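Local coordinates for protein NolR (Sinorhizobium fredii, PDB 4OMZ) that probably binds DNA through an ArsR-type helix-turn-helix domain and regulates transcription of rhizobial nodulation and symbiosis genes, at residues S85-D88 against S89-K92. Numbering follows the deposited sequence.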
ATOM      1  N   SER A  85     -15.002  -1.199  -9.571  1.00 28.30           N
ATOM      2  CA  SER A  85     -14.336  -0.126  -8.851  1.00 28.94           C
ATOM      3  C   SER A  85     -14.105   1.079  -9.732  1.00 27.43           C
ATOM      4  O   SER A  85     -13.464   0.987 -10.778  1.00 30.63           O
ATOM      5  CB  SER A  85     -13.002  -0.587  -8.274  1.00 33.79           C
ATOM      6  OG  SER A  85     -12.422   0.459  -7.513  1.00 30.47           O
ATOM      7  N   SER A  86     -14.630   2.212  -9.292  1.00 30.92           N
ATOM      8  CA  SER A  86     -14.403   3.477  -9.964  1.00 31.35           C
ATOM      9  C   SER A  86     -13.652   4.423  -9.028  1.00 32.37           C
ATOM     10  O   SER A  86     -13.724   5.644  -9.163  1.00 40.25           O
ATOM     11  CB  SER A  86     -15.726   4.074 -10.426  1.00 22.24           C
ATOM     12  OG  SER A  86     -16.195   3.386 -11.574  1.00 29.02           O
ATOM     13  N   SER A  87     -12.932   3.834  -8.076  1.00 20.33           N
ATOM     14  CA  SER A  87     -12.195   4.573  -7.055  1.00 19.37           C
ATOM     15  C   SER A  87     -11.009   5.365  -7.607  1.00 23.78           C
ATOM     16  O   SER A  87     -10.069   4.794  -8.164  1.00 18.86           O
ATOM     17  CB  SER A  87     -11.697   3.606  -5.978  1.00 25.59           C
ATOM     18  OG  SER A  87     -10.782   4.243  -5.102  1.00 23.50           O
ATOM     19  N   ASP A  88     -11.046   6.681  -7.439  1.00 19.35           N
ATOM     20  CA  ASP A  88      -9.942   7.520  -7.884  1.00 23.28           C
ATOM     21  C   ASP A  88      -8.643   7.168  -7.144  1.00 24.11           C
ATOM     22  O   ASP A  88      -7.560   7.170  -7.734  1.00 18.86           O
ATOM     23  CB  ASP A  88     -10.284   8.996  -7.697  1.00 30.78           C
ATOM     24  CG  ASP A  88      -9.118   9.905  -8.016  1.00 45.46           C
ATOM     25  OD1 ASP A  88      -8.875  10.155  -9.214  1.00 49.24           O
ATOM     26  OD2 ASP A  88      -8.451  10.372  -7.068  1.00 54.86           O
ATOM     27  N   SER A  89      -8.761   6.873  -5.851  1.00 19.17           N
ATOM     28  CA  SER A  89      -7.622   6.457  -5.034  1.00 23.04           C
ATOM     29  C   SER A  89      -6.948   5.195  -5.577  1.00 29.50           C
ATOM     30  O   SER A  89      -5.726   5.167  -5.805  1.00 25.85           O
ATOM     31  CB  SER A  89      -8.071   6.205  -3.597  1.00 31.33           C
ATOM     32  OG  SER A  89      -8.548   7.390  -2.994  1.00 48.08           O
ATOM     33  N   VAL A  90      -7.754   4.154  -5.775  1.00 32.00           N
ATOM     34  CA  VAL A  90      -7.257   2.887  -6.292  1.00 38.59           C
ATOM     35  C   VAL A  90      -6.586   3.117  -7.637  1.00 34.31           C
ATOM     36  O   VAL A  90      -5.506   2.597  -7.894  1.00 40.71           O
ATOM     37  CB  VAL A  90      -8.385   1.834  -6.445  1.00 18.55           C
ATOM     38  CG1 VAL A  90      -7.889   0.628  -7.231  1.00 19.04           C
ATOM     39  CG2 VAL A  90      -8.885   1.396  -5.080  1.00 18.76           C
ATOM     40  N   MET A  91      -7.208   3.928  -8.482  1.00 24.97           N
ATOM     41  CA  MET A  91      -6.638   4.183  -9.793  1.00 28.89           C
ATOM     42  C   MET A  91      -5.306   4.919  -9.710  1.00 27.22           C
ATOM     43  O   MET A  91      -4.395   4.641 -10.491  1.00 33.31           O
ATOM     44  CB  MET A  91      -7.628   4.958 -10.664  1.00 23.85           C
ATOM     45  CG  MET A  91      -8.597   4.040 -11.388  1.00 23.37           C
ATOM     46  SD  MET A  91     -10.077   4.862 -11.990  1.00 56.70           S
ATOM     47  CE  MET A  91     -11.291   3.609 -11.593  1.00 60.43           C
ATOM     48  N   LYS A  92      -5.174   5.839  -8.762  1.00 18.73           N
ATOM     49  CA  LYS A  92      -3.910   6.548  -8.607  1.00 22.77           C
ATOM     50  C   LYS A  92      -2.810   5.608  -8.124  1.00 24.97           C
ATOM     51  O   LYS A  92      -1.674   5.667  -8.609  1.00 24.74           O
ATOM     52  CB  LYS A  92      -4.060   7.732  -7.655  1.00 19.24           C
ATOM     53  CG  LYS A  92      -4.666   8.955  -8.327  1.00 19.99           C
ATOM     54  CD  LYS A  92      -5.176   9.973  -7.323  1.00 23.69           C
ATOM     55  CE  LYS A  92      -5.599  11.243  -8.025  1.00 24.82           C
ATOM     56  NZ  LYS A  92      -4.531  12.272  -7.971  1.00 47.53           N
TER
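Ser87 is the N-cap of helix 88-101, and its side chain accepts a capping bond from Val90 N. Val90 N lies 3.1 Å from Ser87 OG in an almost straight bond (N-H...O angle 175°). With chi1 at 170° the hydroxyl stands opposite the backbone N, beside the carbonyl carbon, and so faces Val90 N. Val90 CG2 lies 3.4 Å from Ser87 OG and also packs on Ser87 CB. The backbone continues the turn: Met91 N donates to Ser87 O at 3.0 Å and Lys92 N to Asp88 O at 2.9 Å. Met91 folds back along the incoming loop. Its chain bends at chi3 (-139°), and Met91 CE rests 3.5 Å from Ser85 O. The Lys92 side chain crosses that of Asp88 at a slant, and Lys92 CE comes to 3.1 Å from Asp88 OD2. Lys92 NZ is 4.4 Å from Asp88 OD2, too far for a salt bridge. That amine instead forms a salt bridge with Glu99 of the second subunit. Ser85 OG makes a hydrogen bond with Leu71 O, and Val90 packs on Leu35 and Met26. With an alanine in place of Ser87 the hydroxyl is gone, and Val90 N would probably lose its capping acceptor at the helix start. The arrangement is a serine N-cap starting helix 88-101, the last modelled helix of an ArsR-type winged helix-turn-helix fold; this helix also meets the second subunit.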